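Local coordinates for uncharacterized HDOD domain protein (Geobacter sulfurreducens, PDB 3HC1) that is of unknown function but binds two iron(III) ions in an all-helical HDOD fold and probably belongs with the metal-dependent HD phosphohydrolases, at residues P27-I32 against V104-T109; A62-L67 against D92-A97; A97-A102 against A148-D153; V143-A148 against A232-A237. One frame throughout, in Å; residues are numbered along the deposited sequence.

Contact 1: P27-I32 against V104-T109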
loop_
_atom_site.group_PDB
_atom_site.type_symbol
_atom_site.label_atom_id
_atom_site.label_comp_id
_atom_site.label_asym_id
_atom_site.label_seq_id
_atom_site.Cartn_x
_atom_site.Cartn_y
_atom_site.Cartn_z
ATOM N N PRO A 27 -1.190 3.871 17.102
ATOM C CA PRO A 27 -2.040 2.877 16.467
ATOM C C PRO A 27 -1.445 1.467 16.490
ATOM O O PRO A 27 -0.203 1.277 16.501
ATOM C CB PRO A 27 -2.172 3.391 15.033
ATOM C CG PRO A 27 -0.939 4.176 14.792
ATOM C CD PRO A 27 -0.572 4.776 16.125
ATOM N N THR A 28 -2.338 0.493 16.455
ATOM C CA THR A 28 -1.979 -0.918 16.418
ATOM C C THR A 28 -2.579 -1.560 15.165
ATOM O O THR A 28 -3.523 -1.023 14.588
ATOM C CB THR A 28 -2.507 -1.647 17.666
ATOM O OG1 THR A 28 -2.043 -2.997 17.656
ATOM C CG2 THR A 28 -4.035 -1.625 17.713
ATOM N N VAL A 29 -2.025 -2.701 14.759
ATOM C CA VAL A 29 -2.645 -3.549 13.741
ATOM C C VAL A 29 -2.991 -4.906 14.387
ATOM O O VAL A 29 -2.210 -5.417 15.212
ATOM C CB VAL A 29 -1.708 -3.736 12.508
ATOM C CG1 VAL A 29 -1.638 -2.439 11.694
ATOM C CG2 VAL A 29 -0.309 -4.152 12.931
ATOM N N PRO A 30 -4.150 -5.506 14.020
ATOM C CA PRO A 30 -4.556 -6.859 14.483
ATOM C C PRO A 30 -3.470 -7.914 14.399
ATOM O O PRO A 30 -2.614 -7.870 13.489
ATOM C CB PRO A 30 -5.671 -7.229 13.501
ATOM C CG PRO A 30 -6.290 -5.931 13.152
ATOM C CD PRO A 30 -5.219 -4.878 13.224
ATOM N N ASP A 31 -3.504 -8.885 15.307
ATOM C CA ASP A 31 -2.566 -10.012 15.218
ATOM C C ASP A 31 -2.667 -10.733 13.882
ATOM O O ASP A 31 -1.658 -11.280 13.382
ATOM C CB ASP A 31 -2.755 -11.010 16.370
ATOM C CG ASP A 31 -2.350 -10.419 17.690
ATOM O OD1 ASP A 31 -3.130 -9.599 18.239
ATOM O OD2 ASP A 31 -1.234 -10.733 18.155
ATOM N N ILE A 32 -3.866 -10.742 13.302
ATOM C CA ILE A 32 -4.065 -11.468 12.029
ATOM C C ILE A 32 -3.250 -10.830 10.879
ATOM O O ILE A 32 -2.749 -11.525 9.979
ATOM C CB ILE A 32 -5.580 -11.656 11.670
ATOM C CG1 ILE A 32 -5.744 -12.765 10.603
ATOM C CG2 ILE A 32 -6.224 -10.364 11.275
ATOM C CD1 ILE A 32 -7.145 -13.364 10.511
ATOM N N VAL A 104 -8.364 -2.440 7.121
ATOM C CA VAL A 104 -9.231 -1.283 6.884
ATOM C C VAL A 104 -9.573 -0.557 8.212
ATOM O O VAL A 104 -9.726 0.653 8.221
ATOM C CB VAL A 104 -10.452 -1.594 6.041
ATOM C CG1 VAL A 104 -11.414 -2.555 6.781
ATOM C CG2 VAL A 104 -11.153 -0.271 5.613
ATOM N N ASP A 105 -9.619 -1.274 9.333
ATOM C CA ASP A 105 -9.852 -0.618 10.632
ATOM C C ASP A 105 -8.787 0.413 10.994
ATOM O O ASP A 105 -9.093 1.424 11.591
ATOM C CB ASP A 105 -9.970 -1.649 11.771
ATOM C CG ASP A 105 -11.202 -2.496 11.647
ATOM O OD1 ASP A 105 -12.231 -1.985 11.171
ATOM O OD2 ASP A 105 -11.136 -3.691 11.999
ATOM N N LEU A 106 -7.549 0.161 10.623
ATOM C CA LEU A 106 -6.494 1.149 10.768
ATOM C C LEU A 106 -6.792 2.475 10.052
ATOM O O LEU A 106 -6.513 3.530 10.584
ATOM C CB LEU A 106 -5.168 0.600 10.274
ATOM C CG LEU A 106 -4.004 1.632 10.310
ATOM C CD1 LEU A 106 -3.566 1.910 11.787
ATOM C CD2 LEU A 106 -2.851 1.095 9.509
ATOM N N PHE A 107 -7.364 2.393 8.862
ATOM C CA PHE A 107 -7.648 3.564 8.052
ATOM C C PHE A 107 -8.972 4.262 8.479
ATOM O O PHE A 107 -9.200 5.424 8.166
ATOM C CB PHE A 107 -7.719 3.159 6.562
ATOM C CG PHE A 107 -6.392 2.847 5.938
ATOM C CD1 PHE A 107 -5.778 1.632 6.166
ATOM C CD2 PHE A 107 -5.740 3.780 5.136
ATOM C CE1 PHE A 107 -4.593 1.320 5.585
ATOM C CE2 PHE A 107 -4.575 3.478 4.532
ATOM C CZ PHE A 107 -3.972 2.241 4.756
ATOM N N LYS A 108 -9.858 3.536 9.164
ATOM C CA LYS A 108 -11.138 4.060 9.631
ATOM C C LYS A 108 -11.069 4.667 11.006
ATOM O O LYS A 108 -11.883 5.512 11.327
ATOM C CB LYS A 108 -12.189 2.949 9.791
ATOM C CG LYS A 108 -12.966 2.580 8.627
ATOM C CD LYS A 108 -14.329 1.912 9.080
ATOM C CE LYS A 108 -14.132 0.545 9.811
ATOM N NZ LYS A 108 -14.404 0.530 11.306
ATOM N N THR A 109 -10.165 4.164 11.851
ATOM C CA THR A 109 -10.211 4.461 13.290
ATOM C C THR A 109 -9.442 5.757 13.615
ATOM O O THR A 109 -8.319 5.772 14.107
ATOM C CB THR A 109 -9.739 3.220 14.079
ATOM O OG1 THR A 109 -10.604 2.136 13.713
ATOM C CG2 THR A 109 -9.813 3.435 15.596
#
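Pro27 and Val29 meet Leu106 in a small apolar contact between the extended lead-in to helix 31-39 and the C-terminal end of helix 82-108, in a partly buried part of the HDOD fold. Leu106 carries nearly all of its side. With CG anti to the backbone N (chi1 176°), its two methyls divide the work between the two partners. Leu106 CD1 meets the proline ring, 3.8 Å from Pro27 CB. The same Leu106 CD1 lies 4.1 Å from Thr28 O. CD2 turns to the valine more loosely, 4.3 Å from Val29 CG1. Between these two residues Thr28 starts its side chain away from the helix. Helix 82-108 ends just beyond the leucine, and its last turn is fastened by polar bonds of its own. Asp105 O receives Thr109 OG1 at 2.7 Å and Thr109 N at 3.0 Å, the two donors coming from opposite faces of its plane. The Asp105 carboxylate bridges weakly to Lys108, with NZ 3.3 Å from OD1, and OD1 also forms a salt bridge with Arg63 of helix 58-69. Outside the pair, Pro27 also packs on Phe158 and Phe162, while Pro27 O accepts a hydrogen bond from Trp204. No hydrogen bond joins the two segments themselves, so between them the fit rests on apolar surface, while polar bonds to other residues, such as that at Pro27 O, also hold the loop.

Contact 2: A62-L67 against D92-A97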
loop_
_atom_site.group_PDB
_atom_site.type_symbol
_atom_site.label_atom_id
_atom_site.label_comp_id
_atom_site.label_asym_id
_atom_site.label_seq_id
_atom_site.Cartn_x
_atom_site.Cartn_y
_atom_site.Cartn_z
ATOM N N ALA A 62 -18.012 -11.356 7.183
ATOM C CA ALA A 62 -18.877 -10.682 6.209
ATOM C C ALA A 62 -18.117 -9.725 5.279
ATOM O O ALA A 62 -18.453 -9.591 4.096
ATOM C CB ALA A 62 -20.002 -9.935 6.933
ATOM N N ARG A 63 -17.100 -9.047 5.812
ATOM C CA ARG A 63 -16.263 -8.189 4.989
ATOM C C ARG A 63 -15.554 -9.025 3.940
ATOM O O ARG A 63 -15.555 -8.656 2.764
ATOM C CB ARG A 63 -15.229 -7.423 5.819
ATOM C CG ARG A 63 -15.747 -6.184 6.554
ATOM C CD ARG A 63 -14.599 -5.567 7.302
ATOM N NE ARG A 63 -14.995 -4.733 8.421
ATOM C CZ ARG A 63 -14.122 -4.192 9.278
ATOM N NH1 ARG A 63 -12.816 -4.403 9.152
ATOM N NH2 ARG A 63 -14.554 -3.443 10.277
ATOM N N VAL A 64 -14.980 -10.160 4.364
ATOM C CA VAL A 64 -14.229 -11.023 3.449
ATOM C C VAL A 64 -15.124 -11.594 2.337
ATOM O O VAL A 64 -14.768 -11.542 1.150
ATOM C CB VAL A 64 -13.501 -12.154 4.191
ATOM C CG1 VAL A 64 -12.953 -13.196 3.206
ATOM C CG2 VAL A 64 -12.402 -11.580 5.066
ATOM N N VAL A 65 -16.299 -12.082 2.710
ATOM C CA VAL A 65 -17.273 -12.564 1.704
ATOM C C VAL A 65 -17.617 -11.456 0.671
ATOM O O VAL A 65 -17.675 -11.723 -0.536
ATOM C CB VAL A 65 -18.532 -13.146 2.384
ATOM C CG1 VAL A 65 -19.525 -13.663 1.356
ATOM C CG2 VAL A 65 -18.110 -14.253 3.317
ATOM N N HIS A 66 -17.762 -10.211 1.141
ATOM C CA HIS A 66 -18.025 -9.073 0.247
ATOM C C HIS A 66 -16.881 -8.818 -0.761
ATOM O O HIS A 66 -17.107 -8.680 -1.954
ATOM C CB HIS A 66 -18.342 -7.814 1.069
ATOM C CG HIS A 66 -18.557 -6.586 0.247
ATOM N ND1 HIS A 66 -19.779 -6.268 -0.310
ATOM C CD2 HIS A 66 -17.706 -5.596 -0.118
ATOM C CE1 HIS A 66 -19.670 -5.134 -0.982
ATOM N NE2 HIS A 66 -18.421 -4.713 -0.892
ATOM N N LEU A 67 -15.652 -8.758 -0.277
ATOM C CA LEU A 67 -14.504 -8.535 -1.176
ATOM C C LEU A 67 -14.348 -9.736 -2.113
ATOM O O LEU A 67 -14.090 -9.553 -3.282
ATOM C CB LEU A 67 -13.242 -8.312 -0.372
ATOM C CG LEU A 67 -11.965 -7.932 -1.112
ATOM C CD1 LEU A 67 -12.226 -6.726 -2.087
ATOM C CD2 LEU A 67 -10.894 -7.624 -0.071
ATOM N N ASP A 92 -3.691 -17.881 -1.397
ATOM C CA ASP A 92 -3.122 -16.535 -1.550
ATOM C C ASP A 92 -4.166 -15.408 -1.603
ATOM O O ASP A 92 -4.050 -14.412 -0.855
ATOM C CB ASP A 92 -2.176 -16.478 -2.757
ATOM C CG ASP A 92 -0.951 -17.353 -2.583
ATOM O OD1 ASP A 92 -0.729 -17.899 -1.478
ATOM O OD2 ASP A 92 -0.210 -17.506 -3.567
ATOM N N LEU A 93 -5.179 -15.537 -2.460
ATOM C CA LEU A 93 -6.227 -14.525 -2.511
ATOM C C LEU A 93 -7.019 -14.456 -1.185
ATOM O O LEU A 93 -7.485 -13.374 -0.788
ATOM C CB LEU A 93 -7.139 -14.704 -3.714
ATOM C CG LEU A 93 -6.506 -14.420 -5.089
ATOM C CD1 LEU A 93 -7.381 -14.922 -6.257
ATOM C CD2 LEU A 93 -6.194 -12.945 -5.256
ATOM N N LEU A 94 -7.159 -15.582 -0.477
ATOM C CA LEU A 94 -7.805 -15.512 0.833
ATOM C C LEU A 94 -6.966 -14.698 1.871
ATOM O O LEU A 94 -7.534 -13.872 2.574
ATOM C CB LEU A 94 -8.160 -16.881 1.386
ATOM C CG LEU A 94 -8.974 -16.934 2.697
ATOM C CD1 LEU A 94 -10.324 -16.298 2.521
ATOM C CD2 LEU A 94 -9.103 -18.384 3.176
ATOM N N ARG A 95 -5.669 -14.979 1.979
ATOM C CA ARG A 95 -4.733 -14.187 2.813
ATOM C C ARG A 95 -4.843 -12.706 2.438
ATOM O O ARG A 95 -4.899 -11.836 3.296
ATOM C CB ARG A 95 -3.278 -14.634 2.627
ATOM C CG ARG A 95 -2.816 -15.970 3.321
ATOM C CD ARG A 95 -1.541 -16.499 2.595
ATOM N NE ARG A 95 -0.773 -17.440 3.388
ATOM C CZ ARG A 95 0.175 -18.263 2.924
ATOM N NH1 ARG A 95 0.519 -18.290 1.634
ATOM N NH2 ARG A 95 0.782 -19.096 3.763
ATOM N N GLU A 96 -4.864 -12.433 1.140
ATOM C CA GLU A 96 -4.972 -11.077 0.632
ATOM C C GLU A 96 -6.255 -10.415 1.036
ATOM O O GLU A 96 -6.253 -9.277 1.446
ATOM C CB GLU A 96 -4.919 -11.074 -0.894
ATOM C CG GLU A 96 -4.785 -9.708 -1.480
ATOM C CD GLU A 96 -4.572 -9.733 -2.976
ATOM O OE1 GLU A 96 -3.517 -10.247 -3.426
ATOM O OE2 GLU A 96 -5.452 -9.212 -3.702
ATOM N N ALA A 97 -7.367 -11.118 0.879
ATOM C CA ALA A 97 -8.687 -10.562 1.213
ATOM C C ALA A 97 -8.807 -10.316 2.733
ATOM O O ALA A 97 -9.343 -9.283 3.174
ATOM C CB ALA A 97 -9.802 -11.484 0.719
#
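Ala97 N donates to Leu93 O at 2.8 Å, an ordinary bond inside helix 82-108 and the shortest polar one within the two segments; what Ala97 offers to helix 58-69 is its methyl, CA and carbonyl oxygen, met by methyl groups without a hydrogen bond. This is helix-helix packing within the HDOD domain, away from the metal site. The short segments 62-67 and 92-97 run with their N-to-C directions 123° apart and their axes 10.3 Å from each other at closest. At the nearest backbone point Val64 CA and Ala97 CA are 6.0 Å apart, and the alanine, with no more than a methyl, leaves room there for two larger side chains. Val64 and Leu67, one helical turn apart, both come down on it. From Leu67 the CD2 methyl does the touching, 3.9 Å from Ala97 CA and 4.1 Å from Ala97 CB. Val64 sets CG1 anti to its backbone N (chi1 169°), which brings that methyl within 4.1 Å of Leu94 CD1; the two side chains cross at about a right angle. The other branch, CG2, faces the carbonyl, 4.3 Å from Ala97 O. All four touching residues are buried. Within the bundle, Leu67 also lies on Arg128 of helix 116-136, Glu96 pairs with Lys131 of that helix and bonds Tyr73 OH of helix 71-74, and Val64 packs on Ile82 where helix 82-108 begins.

Contact 3: A97-A102 against A148-D153. With FE (Fe (III) ion), chain C; FE (Fe (III) ion), chain B.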
loop_
_atom_site.group_PDB
_atom_site.type_symbol
_atom_site.label_atom_id
_atom_site.label_comp_id
_atom_site.label_asym_id
_atom_site.label_seq_id
_atom_site.Cartn_x
_atom_site.Cartn_y
_atom_site.Cartn_z
ATOM N N ALA A 97 -7.367 -11.118 0.879
ATOM C CA ALA A 97 -8.687 -10.562 1.213
ATOM C C ALA A 97 -8.807 -10.316 2.733
ATOM O O ALA A 97 -9.343 -9.283 3.174
ATOM C CB ALA A 97 -9.802 -11.484 0.719
ATOM N N ILE A 98 -8.344 -11.278 3.525
ATOM C CA ILE A 98 -8.371 -11.148 5.005
ATOM C C ILE A 98 -7.499 -9.949 5.470
ATOM O O ILE A 98 -7.929 -9.104 6.283
ATOM C CB ILE A 98 -7.932 -12.469 5.717
ATOM C CG1 ILE A 98 -8.976 -13.581 5.472
ATOM C CG2 ILE A 98 -7.811 -12.240 7.208
ATOM C CD1 ILE A 98 -8.619 -14.928 6.068
ATOM N N PHE A 99 -6.288 -9.897 4.932
ATOM C CA PHE A 99 -5.392 -8.809 5.228
ATOM C C PHE A 99 -6.070 -7.450 4.983
ATOM O O PHE A 99 -6.036 -6.572 5.833
ATOM C CB PHE A 99 -4.124 -8.926 4.383
ATOM C CG PHE A 99 -3.135 -7.852 4.654
ATOM C CD1 PHE A 99 -2.218 -7.996 5.681
ATOM C CD2 PHE A 99 -3.121 -6.702 3.892
ATOM C CE1 PHE A 99 -1.301 -6.996 5.940
ATOM C CE2 PHE A 99 -2.195 -5.692 4.159
ATOM C CZ PHE A 99 -1.298 -5.859 5.179
ATOM N N THR A 100 -6.714 -7.333 3.828
ATOM C CA THR A 100 -7.399 -6.106 3.394
ATOM C C THR A 100 -8.558 -5.750 4.314
ATOM O O THR A 100 -8.736 -4.591 4.693
ATOM C CB THR A 100 -7.872 -6.281 1.916
ATOM O OG1 THR A 100 -6.706 -6.525 1.109
ATOM C CG2 THR A 100 -8.618 -5.064 1.393
ATOM N N CYS A 101 -9.355 -6.761 4.668
ATOM C CA CYS A 101 -10.546 -6.528 5.465
ATOM C C CYS A 101 -10.241 -6.248 6.889
ATOM O O CYS A 101 -11.041 -5.615 7.530
ATOM C CB CYS A 101 -11.525 -7.696 5.368
ATOM S SG CYS A 101 -12.150 -7.817 3.691
ATOM N N ALA A 102 -9.069 -6.669 7.357
ATOM C CA ALA A 102 -8.629 -6.379 8.728
ATOM C C ALA A 102 -7.887 -5.048 8.786
ATOM O O ALA A 102 -8.065 -4.304 9.721
ATOM C CB ALA A 102 -7.722 -7.508 9.296
ATOM N N ALA A 148 2.880 -4.828 0.785
ATOM C CA ALA A 148 3.813 -3.674 0.844
ATOM C C ALA A 148 3.128 -2.400 0.341
ATOM O O ALA A 148 3.278 -1.329 0.940
ATOM C CB ALA A 148 5.116 -3.937 0.105
ATOM N N GLY A 149 2.353 -2.544 -0.734
ATOM C CA GLY A 149 1.625 -1.424 -1.354
ATOM C C GLY A 149 0.560 -0.816 -0.474
ATOM O O GLY A 149 0.481 0.407 -0.279
ATOM N N LEU A 150 -0.273 -1.687 0.090
ATOM C CA LEU A 150 -1.354 -1.219 0.960
ATOM C C LEU A 150 -0.808 -0.525 2.208
ATOM O O LEU A 150 -1.491 0.338 2.770
ATOM C CB LEU A 150 -2.250 -2.395 1.359
ATOM C CG LEU A 150 -3.621 -2.085 1.964
ATOM C CD1 LEU A 150 -4.402 -1.038 1.224
ATOM C CD2 LEU A 150 -4.437 -3.393 2.025
ATOM N N LEU A 151 0.424 -0.876 2.643
ATOM C CA LEU A 151 0.994 -0.298 3.841
ATOM C C LEU A 151 1.931 0.878 3.565
ATOM O O LEU A 151 2.494 1.447 4.508
ATOM C CB LEU A 151 1.802 -1.347 4.631
ATOM C CG LEU A 151 0.940 -2.496 5.200
ATOM C CD1 LEU A 151 1.838 -3.578 5.751
ATOM C CD2 LEU A 151 0.047 -1.883 6.290
ATOM N N HIS A 152 2.171 1.198 2.289
ATOM C CA HIS A 152 3.245 2.154 1.934
ATOM C C HIS A 152 3.173 3.548 2.612
ATOM O O HIS A 152 4.178 4.119 3.022
ATOM C CB HIS A 152 3.458 2.266 0.423
ATOM C CG HIS A 152 2.516 3.230 -0.261
ATOM N ND1 HIS A 152 1.193 2.925 -0.475
ATOM C CD2 HIS A 152 2.701 4.472 -0.773
ATOM C CE1 HIS A 152 0.588 3.954 -1.040
ATOM N NE2 HIS A 152 1.484 4.894 -1.257
ATOM N N ASP A 153 1.948 4.064 2.701
ATOM C CA ASP A 153 1.649 5.320 3.315
ATOM C C ASP A 153 1.101 5.219 4.733
ATOM O O ASP A 153 0.440 6.162 5.220
ATOM C CB ASP A 153 0.673 6.085 2.412
ATOM C CG ASP A 153 1.400 6.859 1.312
ATOM O OD1 ASP A 153 2.636 7.030 1.446
ATOM O OD2 ASP A 153 0.751 7.256 0.321
HETATM FE FE FE C . 1.482 7.187 -1.673
HETATM FE FE FE B . 3.975 8.237 0.243
HETATM O O HOH W 1 3.430 7.482 -1.403
#
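Leu150 and Leu151, which meet Phe99 of helix 82-108, come immediately before the His152-Asp153 pair that gives the HD domain its name. From Ala148 the segment runs through the last turn of helix 142-150, where Gly149 O takes up His152 N as well as His152 ND1, the latter at 2.6 Å in the carbonyl plane. Leu150 points at the other helix: its CD2 lies 3.9 Å from Phe99 CE2 and also beside Thr100 OG1, a hydroxyl that is hydrogen-bonded to Tyr146 OH. Leu151 brings CD1 to the ring edge in plane, 3.9 Å from Phe99 CZ. Were Phe99 an alanine, both leucines would probably lose the ring they rest on, leaving a gap behind the turn that precedes the metal ligands. His152 holds CG between its backbone N and carbonyl carbon (chi1 84°), and the bond from ND1 to Gly149 O fixes the ring's rotation while NE2 binds one iron at 2.3 Å. With Asp153, the residues His122, Asp238 and Glu249 complete that iron's protein ligands. Asp153 bridges the metals, OD2 holding the same iron and OD1 the second. Water 1 spans the pair as well, its O 2.0 Å from the iron bound by His152 and 1.9 Å from the other.

Contact 4: V143-A148 against A232-A237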
loop_
_atom_site.group_PDB
_atom_site.type_symbol
_atom_site.label_atom_id
_atom_site.label_comp_id
_atom_site.label_asym_id
_atom_site.label_seq_id
_atom_site.Cartn_x
_atom_site.Cartn_y
_atom_site.Cartn_z
ATOM N N VAL A 143 1.294 -11.426 -3.745
ATOM C CA VAL A 143 0.617 -10.950 -2.544
ATOM C C VAL A 143 1.563 -10.114 -1.644
ATOM O O VAL A 143 1.120 -9.179 -1.001
ATOM C CB VAL A 143 -0.173 -12.082 -1.793
ATOM C CG1 VAL A 143 -0.866 -11.519 -0.537
ATOM C CG2 VAL A 143 -1.256 -12.676 -2.727
ATOM N N ASN A 144 2.862 -10.440 -1.620
ATOM C CA ASN A 144 3.868 -9.684 -0.847
ATOM C C ASN A 144 3.987 -8.235 -1.353
ATOM O O ASN A 144 4.150 -7.305 -0.559
ATOM C CB ASN A 144 5.258 -10.297 -0.956
ATOM C CG ASN A 144 5.351 -11.667 -0.349
ATOM O OD1 ASN A 144 4.422 -12.450 -0.407
ATOM N ND2 ASN A 144 6.489 -11.966 0.199
ATOM N N VAL A 145 3.812 -8.072 -2.652
ATOM C CA VAL A 145 3.833 -6.737 -3.252
ATOM C C VAL A 145 2.543 -6.016 -2.907
ATOM O O VAL A 145 2.534 -4.811 -2.671
ATOM C CB VAL A 145 3.998 -6.792 -4.787
ATOM C CG1 VAL A 145 4.158 -5.413 -5.378
ATOM C CG2 VAL A 145 5.194 -7.644 -5.179
ATOM N N TYR A 146 1.431 -6.725 -2.974
ATOM C CA TYR A 146 0.154 -6.163 -2.587
ATOM C C TYR A 146 0.208 -5.593 -1.137
ATOM O O TYR A 146 -0.207 -4.458 -0.887
ATOM C CB TYR A 146 -0.964 -7.198 -2.687
ATOM C CG TYR A 146 -2.333 -6.658 -2.298
ATOM C CD1 TYR A 146 -2.766 -6.721 -0.989
ATOM C CD2 TYR A 146 -3.189 -6.114 -3.237
ATOM C CE1 TYR A 146 -3.982 -6.248 -0.605
ATOM C CE2 TYR A 146 -4.473 -5.633 -2.841
ATOM C CZ TYR A 146 -4.836 -5.690 -1.531
ATOM O OH TYR A 146 -6.064 -5.253 -1.117
ATOM N N VAL A 147 0.687 -6.403 -0.210
ATOM C CA VAL A 147 0.722 -6.035 1.203
ATOM C C VAL A 147 1.680 -4.824 1.401
ATOM O O VAL A 147 1.279 -3.880 2.047
ATOM C CB VAL A 147 1.112 -7.236 2.100
ATOM C CG1 VAL A 147 1.544 -6.779 3.490
ATOM C CG2 VAL A 147 -0.060 -8.245 2.203
ATOM N N ALA A 148 2.880 -4.828 0.785
ATOM C CA ALA A 148 3.813 -3.674 0.844
ATOM C C ALA A 148 3.128 -2.400 0.341
ATOM O O ALA A 148 3.278 -1.329 0.940
ATOM C CB ALA A 148 5.116 -3.937 0.105
ATOM N N ALA A 232 10.452 -1.199 -5.867
ATOM C CA ALA A 232 10.360 -0.629 -7.191
ATOM C C ALA A 232 8.905 -0.665 -7.696
ATOM O O ALA A 232 8.419 0.343 -8.237
ATOM C CB ALA A 232 11.326 -1.352 -8.139
HETATM N N MSE A 233 8.207 -1.794 -7.451
HETATM C CA MSE A 233 6.812 -1.971 -7.848
HETATM C C MSE A 233 5.871 -0.992 -7.171
HETATM O O MSE A 233 4.978 -0.381 -7.813
HETATM C CB MSE A 233 6.358 -3.470 -7.656
HETATM C CG MSE A 233 6.977 -4.317 -8.813
HETATM SE SE MSE A 233 6.825 -6.160 -8.357
HETATM C CE MSE A 233 8.281 -6.656 -9.554
ATOM N N VAL A 234 6.067 -0.838 -5.876
ATOM C CA VAL A 234 5.195 0.047 -5.069
ATOM C C VAL A 234 5.545 1.498 -5.367
ATOM O O VAL A 234 4.627 2.345 -5.444
ATOM C CB VAL A 234 5.315 -0.286 -3.566
ATOM C CG1 VAL A 234 4.655 0.839 -2.613
ATOM C CG2 VAL A 234 4.775 -1.728 -3.271
ATOM N N ALA A 235 6.834 1.824 -5.532
ATOM C CA ALA A 235 7.180 3.225 -5.886
ATOM C C ALA A 235 6.546 3.593 -7.197
ATOM O O ALA A 235 6.001 4.699 -7.309
ATOM C CB ALA A 235 8.706 3.509 -5.978
ATOM N N PHE A 236 6.632 2.699 -8.206
ATOM C CA PHE A 236 5.967 2.971 -9.491
ATOM C C PHE A 236 4.463 3.140 -9.317
ATOM O O PHE A 236 3.859 4.127 -9.797
ATOM C CB PHE A 236 6.276 1.925 -10.586
ATOM C CG PHE A 236 5.560 2.175 -11.854
ATOM C CD1 PHE A 236 4.267 1.753 -12.019
ATOM C CD2 PHE A 236 6.149 2.951 -12.846
ATOM C CE1 PHE A 236 3.574 2.038 -13.145
ATOM C CE2 PHE A 236 5.456 3.238 -13.987
ATOM C CZ PHE A 236 4.177 2.788 -14.140
ATOM N N ALA A 237 3.848 2.197 -8.618
ATOM C CA ALA A 237 2.403 2.245 -8.400
ATOM C C ALA A 237 1.949 3.532 -7.695
ATOM O O ALA A 237 0.892 4.082 -8.023
ATOM C CB ALA A 237 1.893 0.982 -7.676
#
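Met233, present as selenomethionine, packs against Val145 through CB and SE. Its CB sits 3.7 Å from Val145 CG1. With CG anti to the carbonyl carbon (chi1 -75°) and the chain extended beyond, CG passes the valine at greater range and SE comes back against its other branch, 3.9 Å from Val145 CG2 and 4.1 Å from Val145 CG1. The two side chains cross at about a right angle. CE then leads away from segment 143-148; outside the pair the residue touches Thr137 and Ile270. One residue on, Val234 adds a single methyl beside it: CG2 is 3.9 Å from Val145 O and 4.0 Å from Ala148 CB, where the small alanine lets it come in against the helix backbone. The short segments cross at -50° with their axes 9.6 Å apart, and no hydrogen bond links them, so the buried joint rests on close apolar fit. Behind it, Val145 also packs on Ala130 of helix 116-136. The packing belongs to the HD-domain helical core: helix 142-150 leads into His152 and Asp153, helix 229-243 carries Asp238, and their contact lies beside the two-iron site.

Overall arrangement
Helix 82-108 carries contact 2, then contact 3, then contact 1; contacts 2 and 3 share Ala97, and contacts 3 and 4 share Ala148. Arg63 of contact 2 ties its neighbours together, with NH2 2.9 Å from Asp105 OD1 of contact 1 and NH1 2.7 Å from Cys101 O of contact 3. Contact 3 meets contact 4 where Phe99 CZ lies 3.4 Å from Val147 CG1, and where Val234 CG1 lies 3.6 Å from His152 CB. The irons lie at contact 3. The side chain of Val234 in contact 4 is about 7 Å from a bound Fe (III) ion. The side chain of Leu106 in contact 1 is about 13 Å from a bound Fe (III) ion. Contact 2 lies away from the metal site.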